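Local coordinates for protein arginine decarboxylase (Campylobacter jejuni subsp. jejuni, PDB 3NZP) that probably catalyses the decarboxylation of arginine to agmatine with pyridoxal 5'-phosphate as cofactor, a step in polyamine biosynthesis, at residues V277-F282 with Q458-M463; H53-Q58 with A327-L332; E438-N443 with R474-W479; F14-G19 with D466-E471. All coordinates share one frame; numbering follows the deposited sequence.

Contact 1 of 4, residues V277-F282 with Q458-M463; sequences VEYSQF and QNFPIM
The amide nitrogen NE2 of Gln458 lies over the centre of the Tyr279 ring, 3.3 Å from its CG, and also makes a weak hydrogen bond to the backbone O of Asn459. This contact joins a loop that follows a strand of the cofactor-binding TIM barrel to a segment leading into the mixed beta sheet. Gln458 reaches the ring because its chain turns at chi2 (52°), crossing the tyrosine at about a right angle with the amide plane tilted 52° from the ring. Val277 CG1 packs on the opposite face, toward the rim. A tyrosine suits this place: its broad ring is sandwiched, while its OH is hydrogen-bonded to Arg323, which binds pyridoxal 5'-phosphate; this puts Tyr279 in the second shell of that site. Phe460 lies alongside, pointing the same way with its plane almost perpendicular. Further along, Gln281 rests against Pro461 and Ile462. At the edge of the tyrosine ring, Pro461 CD comes 3.7 Å from the backbone O of Tyr279.

Contact 2 of 4, residues H53-Q58 with A327-L332; sequences HLIQKQ and ANHAVL
Helix 52-72 packs here against the turn by which the chain leaves the cofactor-binding barrel and enters strand 330-341 of the mixed sheet. Leu54, Ile55 and Gln58 of the helix meet Asn328 and His329 of the turn, and no hydrogen bond crosses between the two segments, so the fit rests on shape. Leu54 and Ile55 suit it by giving the helix an apolar face against buried atoms of the turn. Leu54 CG is 3.6 Å from OD1 of Asn328, and Leu54 CB is 4.0 Å from CA of His329. With CG between its backbone N and carbonyl carbon (chi1 75°), the asparagine brings its short amide up to the helix, where Gln58 CG approaches ND2 of Asn328 at 3.7 Å. One turn of helix separates Leu54 from Gln58, so both fall on the side that meets Asn328. Ile55 and His329 lie side by side, pointing the same way, and CG1 of Ile55 comes within 3.4 Å of CB of His329. The imidazole can serve this buried place because both of its nitrogens are hydrogen-bonded, ND1 to Ala326 O and NE2 to Arg50. The methyl of Ala330 sits over the centre of one face of that ring. Around the contact, helix 91-100 packs on Ile55 through Phe93, Asn96 and Leu100, helix 323-326 touches Gln58, and strand 47-50 runs antiparallel beside strand 330-341.

Contact 3 of 4, residues E438-N443 with R474-W479; sequences ERYLVN and RSASIW
Trp479 N donates to Tyr440 O (2.9 Å), and Trp479 O accepts from Val442 N (3.0 Å), so Trp479 clasps the strand on both sides of Leu441. Towards the other end Glu438 plays the equivalent part around Ala476, but its bonds to Ser475 O and Ser477 N are weak. Glu438 and Arg474 form a salt bridge there, OE1 to NE 3.3 Å. It is a stacked pair: carboxylate and guanidinium planes are only 11° apart, the oxygen lies out of the guanidinium plane, and charge rather than a directed N-H bond holds it. Arg474 has a second acidic partner, Asp501. Trp479 chi1 (55°) sets the indole between its backbone N and carbonyl carbon, bringing the ring up to Arg439 and Leu441. Arg439 suits its place by a long aliphatic stem that covers the indole face in a CH-pi contact, CB 3.4 Å from the centroid of the six-membered ring and 15° off its normal, while the guanidinium lies at the rim. Leu441 CD1 touches the indole edge at CD1 of Trp479, 3.3 Å away. Tyr440 CB meets Ile478 CG2 at 3.7 Å, and the Tyr440 hydroxyl is hydrogen-bonded to His500 O. Large, flat Trp479 also meets Phe204 of the second subunit edge-to-face. Pairing is regular and parallel at Leu441-Trp479, where strand 479-480 joins strand 438-442, and looser at the Glu438-Ala476 bridge.

Contact 4 of 4, residues F14-G19 with D466-E471; sequences FIIKNG and DRLDEE
Gly19 and Leu468 share the single hydrogen bond of this contact, which joins the turn of the N-terminal beta hairpin (strands 14-16 and 21-23) to the loop between strands 462-464 and 479-480. Leu468 N reaches Gly19 O at 2.6 Å with a nearly straight N-H (168°), although the donor is tilted from the carbonyl plane. The same oxygen receives a CA-H contact from Asp466, its CA 3.2 Å away. Glycine fits the turn because its bare CA faces Asp469, whose CB is 3.7 Å away, where a side chain would run into OD1, and because its phi is positive (69°); just before it, Asn18 centres an inverse gamma turn. Of the charged groups, Asp469 stays beside Gly19, while Arg467 points away and forms a salt bridge to Glu507. The apolar part is a small patch in which Ile16 and Leu468 cross at about a right angle, with Val21, Tyr4 and Met463 close by. With chi1 at -56°, Ile16 carries CG2 opposite its backbone N, and this branch meets Leu468 CD1 at 3.5 Å.

Contacts 1, 2 and 3 are buried and all reach the same mixed sheet, whereas contact 4 is partly exposed. Contacts 1 and 2 tie that sheet to the cofactor-binding barrel, and contact 1 comes nearest the pyridoxal phosphate; they touch through Ala327, which meets Val277 and Tyr279. Their chemistry is mainly packing, around an aromatic ring in contact 1 and a helix face in contact 2. Contact 3 differs in its backbone pairing between strands at one end, with a salt bridge and a dimer interface. Contact 4 relies on one backbone bond, yet its hairpin reaches inward: Phe14 touches Leu54 of contact 2, and Ile16 and Leu468 touch Met463 of contact 1.

Contact 1 of 4, residues V277-F282 with Q458-M463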
loop_
_atom_site.group_PDB
_atom_site.type_symbol
_atom_site.label_atom_id
_atom_site.label_comp_id
_atom_site.label_asym_id
_atom_site.label_seq_id
_atom_site.Cartn_x
_atom_site.Cartn_y
_atom_site.Cartn_z
ATOM N N VAL B 277 -4.049 -15.176 12.644
ATOM C CA VAL B 277 -2.756 -15.202 13.328
ATOM C C VAL B 277 -2.840 -14.300 14.558
ATOM O O VAL B 277 -3.505 -13.268 14.520
ATOM C CB VAL B 277 -1.625 -14.693 12.392
ATOM C CG1 VAL B 277 -0.387 -14.335 13.196
ATOM C CG2 VAL B 277 -1.284 -15.763 11.368
ATOM N N GLU B 278 -2.182 -14.685 15.647
ATOM C CA GLU B 278 -2.214 -13.848 16.839
ATOM C C GLU B 278 -1.159 -12.741 16.762
ATOM O O GLU B 278 0.036 -13.016 16.851
ATOM C CB GLU B 278 -1.977 -14.679 18.094
ATOM C CG GLU B 278 -2.155 -13.853 19.354
ATOM C CD GLU B 278 -3.531 -13.201 19.399
ATOM O OE1 GLU B 278 -4.540 -13.948 19.439
ATOM O OE2 GLU B 278 -3.602 -11.951 19.377
ATOM N N TYR B 279 -1.609 -11.499 16.604
ATOM C CA TYR B 279 -0.717 -10.343 16.480
ATOM C C TYR B 279 -0.665 -9.502 17.751
ATOM O O TYR B 279 0.261 -8.716 17.966
ATOM C CB TYR B 279 -1.183 -9.467 15.311
ATOM C CG TYR B 279 -0.895 -10.040 13.933
ATOM C CD1 TYR B 279 0.370 -9.926 13.369
ATOM C CD2 TYR B 279 -1.891 -10.670 13.185
ATOM C CE1 TYR B 279 0.643 -10.415 12.094
ATOM C CE2 TYR B 279 -1.631 -11.169 11.901
ATOM C CZ TYR B 279 -0.359 -11.033 11.366
ATOM O OH TYR B 279 -0.066 -11.501 10.092
ATOM N N SER B 280 -1.681 -9.669 18.584
ATOM C CA SER B 280 -1.777 -8.935 19.829
ATOM C C SER B 280 -0.619 -9.200 20.777
ATOM O O SER B 280 -0.244 -10.349 20.995
ATOM C CB SER B 280 -3.066 -9.294 20.531
ATOM O OG SER B 280 -2.993 -8.862 21.870
ATOM N N GLN B 281 -0.061 -8.128 21.343
ATOM C CA GLN B 281 1.052 -8.228 22.299
ATOM C C GLN B 281 0.660 -7.547 23.610
ATOM O O GLN B 281 1.511 -7.254 24.454
ATOM C CB GLN B 281 2.325 -7.575 21.746
ATOM C CG GLN B 281 2.282 -6.052 21.659
ATOM C CD GLN B 281 3.604 -5.445 21.188
ATOM O OE1 GLN B 281 4.670 -5.783 21.701
ATOM N NE2 GLN B 281 3.534 -4.539 20.215
ATOM N N PHE B 282 -0.639 -7.299 23.764
ATOM C CA PHE B 282 -1.181 -6.662 24.955
ATOM C C PHE B 282 -2.243 -7.544 25.600
ATOM O O PHE B 282 -3.161 -8.035 24.935
ATOM C CB PHE B 282 -1.773 -5.300 24.597
ATOM C CG PHE B 282 -0.751 -4.303 24.140
ATOM C CD1 PHE B 282 0.127 -3.725 25.048
ATOM C CD2 PHE B 282 -0.637 -3.970 22.796
ATOM C CE1 PHE B 282 1.107 -2.828 24.627
ATOM C CE2 PHE B 282 0.340 -3.072 22.365
ATOM C CZ PHE B 282 1.215 -2.504 23.285
ATOM N N GLN B 458 -3.948 -3.405 11.002
ATOM C CA GLN B 458 -2.853 -4.368 11.234
ATOM C C GLN B 458 -1.681 -3.850 12.082
ATOM O O GLN B 458 -0.952 -2.946 11.674
ATOM C CB GLN B 458 -2.306 -4.890 9.888
ATOM C CG GLN B 458 -1.482 -6.146 10.033
ATOM C CD GLN B 458 -2.233 -7.198 10.816
ATOM O OE1 GLN B 458 -3.251 -7.729 10.358
ATOM N NE2 GLN B 458 -1.748 -7.490 12.018
ATOM N N ASN B 459 -1.500 -4.432 13.263
ATOM C CA ASN B 459 -0.424 -4.014 14.149
ATOM C C ASN B 459 0.549 -5.157 14.376
ATOM O O ASN B 459 0.138 -6.283 14.642
ATOM C CB ASN B 459 -0.998 -3.542 15.490
ATOM C CG ASN B 459 -0.607 -2.100 15.819
ATOM O OD1 ASN B 459 -1.334 -1.143 15.480
ATOM N ND2 ASN B 459 0.558 -1.932 16.463
ATOM N N PHE B 460 1.842 -4.874 14.271
ATOM C CA PHE B 460 2.831 -5.922 14.473
ATOM C C PHE B 460 3.525 -5.773 15.805
ATOM O O PHE B 460 3.864 -4.665 16.220
ATOM C CB PHE B 460 3.883 -5.906 13.370
ATOM C CG PHE B 460 3.315 -6.044 12.004
ATOM C CD1 PHE B 460 2.853 -4.922 11.314
ATOM C CD2 PHE B 460 3.203 -7.296 11.413
ATOM C CE1 PHE B 460 2.285 -5.053 10.049
ATOM C CE2 PHE B 460 2.638 -7.441 10.149
ATOM C CZ PHE B 460 2.176 -6.317 9.463
ATOM N N PRO B 461 3.746 -6.893 16.499
ATOM C CA PRO B 461 4.417 -6.797 17.790
ATOM C C PRO B 461 5.766 -6.124 17.651
ATOM O O PRO B 461 6.500 -6.365 16.691
ATOM C CB PRO B 461 4.518 -8.254 18.242
ATOM C CG PRO B 461 4.493 -9.028 16.953
ATOM C CD PRO B 461 3.449 -8.293 16.155
ATOM N N ILE B 462 6.090 -5.271 18.620
ATOM C CA ILE B 462 7.357 -4.537 18.607
ATOM C C ILE B 462 8.074 -4.628 19.950
ATOM O O ILE B 462 7.490 -4.306 20.977
ATOM C CB ILE B 462 7.089 -3.063 18.284
ATOM C CG1 ILE B 462 6.458 -2.961 16.900
ATOM C CG2 ILE B 462 8.368 -2.275 18.377
ATOM C CD1 ILE B 462 5.946 -1.588 16.556
HETATM N N MSE B 463 9.328 -5.070 19.942
HETATM C CA MSE B 463 10.100 -5.176 21.182
HETATM C C MSE B 463 11.596 -5.074 20.902
HETATM O O MSE B 463 12.064 -5.519 19.851
HETATM C CB MSE B 463 9.838 -6.505 21.881
HETATM C CG MSE B 463 10.476 -7.678 21.177
HETATM SE SE MSE B 463 10.223 -9.322 22.138
HETATM C CE MSE B 463 11.408 -8.983 23.626
#

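Contact 2 of 4, residues H53-Q58 with A327-L332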
loop_
_atom_site.group_PDB
_atom_site.type_symbol
_atom_site.label_atom_id
_atom_site.label_comp_id
_atom_site.label_asym_id
_atom_site.label_seq_id
_atom_site.Cartn_x
_atom_site.Cartn_y
_atom_site.Cartn_z
ATOM N N HIS B 53 13.463 -22.448 10.154
ATOM C CA HIS B 53 12.976 -23.308 11.223
ATOM C C HIS B 53 11.544 -22.971 11.636
ATOM O O HIS B 53 10.720 -23.865 11.833
ATOM C CB HIS B 53 13.900 -23.225 12.445
ATOM C CG HIS B 53 13.299 -23.803 13.689
ATOM N ND1 HIS B 53 12.849 -23.019 14.731
ATOM C CD2 HIS B 53 13.033 -25.085 14.039
ATOM C CE1 HIS B 53 12.334 -23.794 15.670
ATOM N NE2 HIS B 53 12.434 -25.051 15.275
ATOM N N LEU B 54 11.254 -21.682 11.771
ATOM C CA LEU B 54 9.919 -21.244 12.153
ATOM C C LEU B 54 8.902 -21.738 11.131
ATOM O O LEU B 54 7.797 -22.156 11.483
ATOM C CB LEU B 54 9.876 -19.717 12.251
ATOM C CG LEU B 54 10.052 -19.121 13.654
ATOM C CD1 LEU B 54 11.050 -19.929 14.426
ATOM C CD2 LEU B 54 10.507 -17.666 13.549
ATOM N N ILE B 55 9.293 -21.705 9.862
ATOM C CA ILE B 55 8.419 -22.153 8.791
ATOM C C ILE B 55 8.079 -23.612 9.010
ATOM O O ILE B 55 6.922 -24.019 8.876
ATOM C CB ILE B 55 9.086 -21.975 7.419
ATOM C CG1 ILE B 55 9.526 -20.530 7.245
ATOM C CG2 ILE B 55 8.096 -22.281 6.306
ATOM C CD1 ILE B 55 10.170 -20.270 5.938
ATOM N N GLN B 56 9.093 -24.398 9.351
ATOM C CA GLN B 56 8.899 -25.819 9.616
ATOM C C GLN B 56 7.941 -25.983 10.800
ATOM O O GLN B 56 6.922 -26.665 10.694
ATOM C CB GLN B 56 10.244 -26.473 9.919
ATOM C CG GLN B 56 10.178 -27.929 10.319
ATOM C CD GLN B 56 11.560 -28.477 10.596
ATOM O OE1 GLN B 56 12.279 -28.875 9.673
ATOM N NE2 GLN B 56 11.959 -28.473 11.869
ATOM N N LYS B 57 8.268 -25.357 11.924
ATOM C CA LYS B 57 7.407 -25.429 13.086
ATOM C C LYS B 57 5.963 -25.211 12.676
ATOM O O LYS B 57 5.074 -25.962 13.064
ATOM C CB LYS B 57 7.790 -24.360 14.090
ATOM C CG LYS B 57 8.572 -24.863 15.263
ATOM C CD LYS B 57 7.649 -25.458 16.298
ATOM C CE LYS B 57 8.286 -25.378 17.681
ATOM N NZ LYS B 57 8.580 -23.965 18.113
ATOM N N GLN B 58 5.725 -24.182 11.878
ATOM C CA GLN B 58 4.370 -23.885 11.453
ATOM C C GLN B 58 3.701 -24.968 10.645
ATOM O O GLN B 58 2.527 -25.260 10.856
ATOM C CB GLN B 58 4.347 -22.577 10.684
ATOM C CG GLN B 58 4.487 -21.409 11.622
ATOM C CD GLN B 58 3.310 -21.315 12.554
ATOM O OE1 GLN B 58 2.217 -20.972 12.131
ATOM N NE2 GLN B 58 3.517 -21.637 13.826
ATOM N N ALA B 327 3.532 -15.906 8.503
ATOM C CA ALA B 327 3.681 -14.774 9.403
ATOM C C ALA B 327 4.961 -14.649 10.252
ATOM O O ALA B 327 5.723 -13.715 10.058
ATOM C CB ALA B 327 2.462 -14.686 10.300
ATOM N N ASN B 328 5.200 -15.570 11.181
ATOM C CA ASN B 328 6.365 -15.486 12.074
ATOM C C ASN B 328 7.748 -15.799 11.523
ATOM O O ASN B 328 8.743 -15.581 12.203
ATOM C CB ASN B 328 6.166 -16.393 13.299
ATOM C CG ASN B 328 6.344 -17.876 12.970
ATOM O OD1 ASN B 328 6.519 -18.709 13.862
ATOM N ND2 ASN B 328 6.291 -18.209 11.684
ATOM N N HIS B 329 7.834 -16.318 10.311
ATOM C CA HIS B 329 9.142 -16.681 9.791
ATOM C C HIS B 329 10.113 -15.514 9.622
ATOM O O HIS B 329 11.331 -15.711 9.640
ATOM C CB HIS B 329 8.995 -17.416 8.462
ATOM C CG HIS B 329 9.124 -16.533 7.261
ATOM N ND1 HIS B 329 8.048 -15.899 6.675
ATOM C CD2 HIS B 329 10.212 -16.167 6.542
ATOM C CE1 HIS B 329 8.469 -15.183 5.647
ATOM N NE2 HIS B 329 9.778 -15.328 5.545
ATOM N N ALA B 330 9.584 -14.301 9.471
ATOM C CA ALA B 330 10.411 -13.117 9.250
ATOM C C ALA B 330 10.357 -12.043 10.321
ATOM O O ALA B 330 9.284 -11.659 10.801
ATOM C CB ALA B 330 10.046 -12.500 7.920
ATOM N N VAL B 331 11.529 -11.530 10.670
ATOM C CA VAL B 331 11.625 -10.475 11.667
ATOM C C VAL B 331 12.316 -9.293 11.018
ATOM O O VAL B 331 13.339 -9.462 10.351
ATOM C CB VAL B 331 12.445 -10.925 12.880
ATOM C CG1 VAL B 331 12.452 -9.820 13.919
ATOM C CG2 VAL B 331 11.870 -12.208 13.463
ATOM N N LEU B 332 11.751 -8.103 11.204
ATOM C CA LEU B 332 12.335 -6.894 10.638
ATOM C C LEU B 332 13.064 -6.133 11.735
ATOM O O LEU B 332 12.433 -5.525 12.591
ATOM C CB LEU B 332 11.233 -6.015 10.037
ATOM C CG LEU B 332 11.659 -4.842 9.138
ATOM C CD1 LEU B 332 12.095 -3.663 9.965
ATOM C CD2 LEU B 332 12.775 -5.311 8.219
#

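Contact 3 of 4, residues E438-N443 with R474-W479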
loop_
_atom_site.group_PDB
_atom_site.type_symbol
_atom_site.label_atom_id
_atom_site.label_comp_id
_atom_site.label_asym_id
_atom_site.label_seq_id
_atom_site.Cartn_x
_atom_site.Cartn_y
_atom_site.Cartn_z
ATOM N N GLU B 438 9.348 9.809 24.787
ATOM C CA GLU B 438 10.287 10.012 23.686
ATOM C C GLU B 438 9.826 9.345 22.392
ATOM O O GLU B 438 9.099 8.354 22.411
ATOM C CB GLU B 438 11.669 9.469 24.062
ATOM C CG GLU B 438 12.281 10.130 25.275
ATOM C CD GLU B 438 13.661 9.611 25.577
ATOM O OE1 GLU B 438 13.810 8.378 25.701
ATOM O OE2 GLU B 438 14.594 10.434 25.692
ATOM N N ARG B 439 10.267 9.907 21.272
ATOM C CA ARG B 439 9.935 9.396 19.947
ATOM C C ARG B 439 11.203 8.790 19.369
ATOM O O ARG B 439 12.151 9.518 19.077
ATOM C CB ARG B 439 9.458 10.531 19.050
ATOM C CG ARG B 439 8.057 11.008 19.364
ATOM C CD ARG B 439 7.999 12.417 19.928
ATOM N NE ARG B 439 7.073 13.243 19.147
ATOM C CZ ARG B 439 6.392 14.288 19.615
ATOM N NH1 ARG B 439 6.517 14.659 20.885
ATOM N NH2 ARG B 439 5.590 14.971 18.803
ATOM N N TYR B 440 11.222 7.463 19.218
ATOM C CA TYR B 440 12.389 6.759 18.683
ATOM C C TYR B 440 12.357 6.682 17.165
ATOM O O TYR B 440 11.446 6.103 16.582
ATOM C CB TYR B 440 12.483 5.343 19.250
ATOM C CG TYR B 440 12.656 5.271 20.754
ATOM C CD1 TYR B 440 11.661 5.739 21.616
ATOM C CD2 TYR B 440 13.808 4.718 21.316
ATOM C CE1 TYR B 440 11.807 5.658 22.999
ATOM C CE2 TYR B 440 13.965 4.630 22.696
ATOM C CZ TYR B 440 12.960 5.102 23.529
ATOM O OH TYR B 440 13.101 5.006 24.896
ATOM N N LEU B 441 13.370 7.268 16.537
ATOM C CA LEU B 441 13.497 7.283 15.091
ATOM C C LEU B 441 14.206 6.004 14.653
ATOM O O LEU B 441 15.395 5.832 14.918
ATOM C CB LEU B 441 14.309 8.501 14.677
ATOM C CG LEU B 441 14.517 8.685 13.177
ATOM C CD1 LEU B 441 13.203 9.098 12.543
ATOM C CD2 LEU B 441 15.591 9.732 12.929
ATOM N N VAL B 442 13.474 5.110 13.987
ATOM C CA VAL B 442 14.043 3.840 13.534
ATOM C C VAL B 442 14.422 3.874 12.068
ATOM O O VAL B 442 13.668 4.354 11.224
ATOM C CB VAL B 442 13.064 2.663 13.724
ATOM C CG1 VAL B 442 13.839 1.388 14.026
ATOM C CG2 VAL B 442 12.072 2.970 14.827
ATOM N N ASN B 443 15.594 3.329 11.777
ATOM C CA ASN B 443 16.115 3.293 10.420
ATOM C C ASN B 443 15.393 2.281 9.542
ATOM O O ASN B 443 15.921 1.204 9.263
ATOM C CB ASN B 443 17.608 2.951 10.451
ATOM C CG ASN B 443 18.295 3.209 9.125
ATOM O OD1 ASN B 443 19.466 2.867 8.953
ATOM N ND2 ASN B 443 17.574 3.823 8.182
ATOM N N ARG B 474 10.071 4.551 29.385
ATOM C CA ARG B 474 9.835 5.634 28.444
ATOM C C ARG B 474 8.644 5.362 27.545
ATOM O O ARG B 474 8.729 4.527 26.643
ATOM C CB ARG B 474 11.081 5.830 27.578
ATOM C CG ARG B 474 12.241 6.525 28.267
ATOM C CD ARG B 474 11.950 8.000 28.432
ATOM N NE ARG B 474 13.119 8.749 28.879
ATOM C CZ ARG B 474 13.166 10.075 28.972
ATOM N NH1 ARG B 474 14.276 10.677 29.390
ATOM N NH2 ARG B 474 12.104 10.800 28.647
ATOM N N SER B 475 7.536 6.054 27.780
ATOM C CA SER B 475 6.362 5.863 26.934
ATOM C C SER B 475 6.777 6.314 25.537
ATOM O O SER B 475 6.831 7.506 25.245
ATOM C CB SER B 475 5.181 6.700 27.437
ATOM O OG SER B 475 5.470 8.083 27.398
ATOM N N ALA B 476 7.066 5.351 24.673
ATOM C CA ALA B 476 7.530 5.652 23.327
ATOM C C ALA B 476 6.509 5.604 22.194
ATOM O O ALA B 476 5.420 5.046 22.322
ATOM C CB ALA B 476 8.695 4.725 22.994
ATOM N N SER B 477 6.884 6.210 21.074
ATOM C CA SER B 477 6.061 6.219 19.872
ATOM C C SER B 477 7.066 6.275 18.736
ATOM O O SER B 477 7.419 7.349 18.257
ATOM C CB SER B 477 5.143 7.439 19.853
ATOM O OG SER B 477 5.878 8.625 20.056
ATOM N N ILE B 478 7.537 5.102 18.328
ATOM C CA ILE B 478 8.536 4.982 17.267
ATOM C C ILE B 478 8.075 5.390 15.875
ATOM O O ILE B 478 7.001 5.004 15.432
ATOM C CB ILE B 478 9.062 3.533 17.163
ATOM C CG1 ILE B 478 7.928 2.580 16.815
ATOM C CG2 ILE B 478 9.644 3.082 18.495
ATOM C CD1 ILE B 478 8.362 1.132 16.837
ATOM N N TRP B 479 8.896 6.179 15.189
ATOM C CA TRP B 479 8.572 6.609 13.838
ATOM C C TRP B 479 9.758 6.397 12.892
ATOM O O TRP B 479 10.917 6.433 13.312
ATOM C CB TRP B 479 8.112 8.069 13.824
ATOM C CG TRP B 479 9.053 9.051 14.427
ATOM C CD1 TRP B 479 10.416 9.083 14.288
ATOM C CD2 TRP B 479 8.697 10.230 15.162
ATOM N NE1 TRP B 479 10.927 10.212 14.882
ATOM C CE2 TRP B 479 9.898 10.935 15.426
ATOM C CE3 TRP B 479 7.483 10.760 15.619
ATOM C CZ2 TRP B 479 9.918 12.149 16.123
ATOM C CZ3 TRP B 479 7.502 11.969 16.312
ATOM C CH2 TRP B 479 8.716 12.648 16.558
#

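Contact 4 of 4, residues F14-G19 with D466-E471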
loop_
_atom_site.group_PDB
_atom_site.type_symbol
_atom_site.label_atom_id
_atom_site.label_comp_id
_atom_site.label_asym_id
_atom_site.label_seq_id
_atom_site.Cartn_x
_atom_site.Cartn_y
_atom_site.Cartn_z
ATOM N N PHE B 14 9.614 -17.803 20.267
ATOM C CA PHE B 14 10.571 -16.797 20.702
ATOM C C PHE B 14 10.647 -16.780 22.213
ATOM O O PHE B 14 9.625 -16.854 22.888
ATOM C CB PHE B 14 10.166 -15.407 20.209
ATOM C CG PHE B 14 10.086 -15.294 18.722
ATOM C CD1 PHE B 14 8.868 -15.422 18.063
ATOM C CD2 PHE B 14 11.232 -15.073 17.974
ATOM C CE1 PHE B 14 8.798 -15.331 16.675
ATOM C CE2 PHE B 14 11.171 -14.981 16.588
ATOM C CZ PHE B 14 9.950 -15.110 15.939
ATOM N N ILE B 15 11.856 -16.687 22.746
ATOM C CA ILE B 15 12.027 -16.651 24.184
ATOM C C ILE B 15 13.091 -15.627 24.576
ATOM O O ILE B 15 14.009 -15.336 23.803
ATOM C CB ILE B 15 12.432 -18.033 24.725
ATOM C CG1 ILE B 15 12.330 -18.047 26.253
ATOM C CG2 ILE B 15 13.861 -18.362 24.310
ATOM C CD1 ILE B 15 12.636 -19.406 26.879
ATOM N N ILE B 16 12.959 -15.080 25.780
ATOM C CA ILE B 16 13.908 -14.094 26.277
ATOM C C ILE B 16 14.961 -14.770 27.147
ATOM O O ILE B 16 14.635 -15.445 28.120
ATOM C CB ILE B 16 13.208 -13.010 27.103
ATOM C CG1 ILE B 16 12.092 -12.353 26.283
ATOM C CG2 ILE B 16 14.228 -11.969 27.522
ATOM C CD1 ILE B 16 11.315 -11.272 27.032
ATOM N N LYS B 17 16.227 -14.580 26.792
ATOM C CA LYS B 17 17.332 -15.193 27.527
ATOM C C LYS B 17 18.048 -14.215 28.439
ATOM O O LYS B 17 17.484 -13.725 29.424
ATOM C CB LYS B 17 18.343 -15.783 26.550
ATOM C CG LYS B 17 19.072 -17.005 27.079
ATOM C CD LYS B 17 18.095 -18.159 27.323
ATOM C CE LYS B 17 18.824 -19.465 27.661
ATOM N NZ LYS B 17 19.808 -19.882 26.607
ATOM N N ASN B 18 19.302 -13.932 28.115
ATOM C CA ASN B 18 20.089 -13.015 28.926
ATOM C C ASN B 18 19.698 -11.596 28.612
ATOM O O ASN B 18 20.504 -10.829 28.099
ATOM C CB ASN B 18 21.568 -13.203 28.640
ATOM C CG ASN B 18 21.950 -14.650 28.586
ATOM O OD1 ASN B 18 21.732 -15.396 29.543
ATOM N ND2 ASN B 18 22.513 -15.072 27.454
ATOM N N GLY B 19 18.453 -11.251 28.918
ATOM C CA GLY B 19 17.984 -9.905 28.647
ATOM C C GLY B 19 17.861 -9.630 27.156
ATOM O O GLY B 19 17.768 -8.480 26.741
ATOM N N ASP B 466 17.403 -6.516 22.878
ATOM C CA ASP B 466 18.162 -6.797 24.084
ATOM C C ASP B 466 17.780 -5.803 25.168
ATOM O O ASP B 466 16.864 -4.993 24.994
ATOM C CB ASP B 466 19.660 -6.685 23.790
ATOM C CG ASP B 466 20.098 -5.251 23.524
ATOM O OD1 ASP B 466 21.302 -5.029 23.252
ATOM O OD2 ASP B 466 19.243 -4.335 23.586
ATOM N N ARG B 467 18.503 -5.867 26.281
ATOM C CA ARG B 467 18.266 -4.986 27.416
ATOM C C ARG B 467 16.892 -5.288 28.028
ATOM O O ARG B 467 16.260 -4.423 28.633
ATOM C CB ARG B 467 18.340 -3.531 26.959
ATOM C CG ARG B 467 18.987 -2.605 27.963
ATOM C CD ARG B 467 18.974 -1.183 27.452
ATOM N NE ARG B 467 19.717 -1.071 26.200
ATOM C CZ ARG B 467 20.981 -0.673 26.107
ATOM N NH1 ARG B 467 21.566 -0.615 24.913
ATOM N NH2 ARG B 467 21.645 -0.317 27.206
ATOM N N LEU B 468 16.451 -6.535 27.876
ATOM C CA LEU B 468 15.155 -6.991 28.382
ATOM C C LEU B 468 15.161 -7.304 29.869
ATOM O O LEU B 468 14.105 -7.318 30.511
ATOM C CB LEU B 468 14.702 -8.224 27.598
ATOM C CG LEU B 468 14.402 -7.928 26.127
ATOM C CD1 LEU B 468 14.283 -9.231 25.334
ATOM C CD2 LEU B 468 13.124 -7.097 26.047
ATOM N N ASP B 469 16.350 -7.575 30.404
ATOM C CA ASP B 469 16.509 -7.873 31.826
ATOM C C ASP B 469 16.251 -6.597 32.641
ATOM O O ASP B 469 16.070 -6.651 33.855
ATOM C CB ASP B 469 17.918 -8.415 32.084
ATOM C CG ASP B 469 19.010 -7.526 31.493
ATOM O OD1 ASP B 469 20.163 -7.998 31.380
ATOM O OD2 ASP B 469 18.727 -6.360 31.140
ATOM N N GLU B 470 16.221 -5.457 31.950
ATOM C CA GLU B 470 15.971 -4.154 32.563
ATOM C C GLU B 470 14.546 -3.711 32.267
ATOM O O GLU B 470 13.977 -4.073 31.242
ATOM C CB GLU B 470 16.928 -3.113 32.001
ATOM C CG GLU B 470 18.379 -3.397 32.290
ATOM C CD GLU B 470 19.310 -2.563 31.434
ATOM O OE1 GLU B 470 19.147 -1.318 31.405
ATOM O OE2 GLU B 470 20.208 -3.158 30.789
ATOM N N GLU B 471 13.978 -2.911 33.159
ATOM C CA GLU B 471 12.612 -2.429 32.996
ATOM C C GLU B 471 12.575 -1.117 32.208
ATOM O O GLU B 471 13.157 -0.122 32.629
ATOM C CB GLU B 471 11.987 -2.229 34.378
ATOM C CG GLU B 471 10.536 -1.778 34.391
ATOM C CD GLU B 471 9.572 -2.864 33.955
ATOM O OE1 GLU B 471 9.692 -4.013 34.440
ATOM O OE2 GLU B 471 8.684 -2.564 33.134
#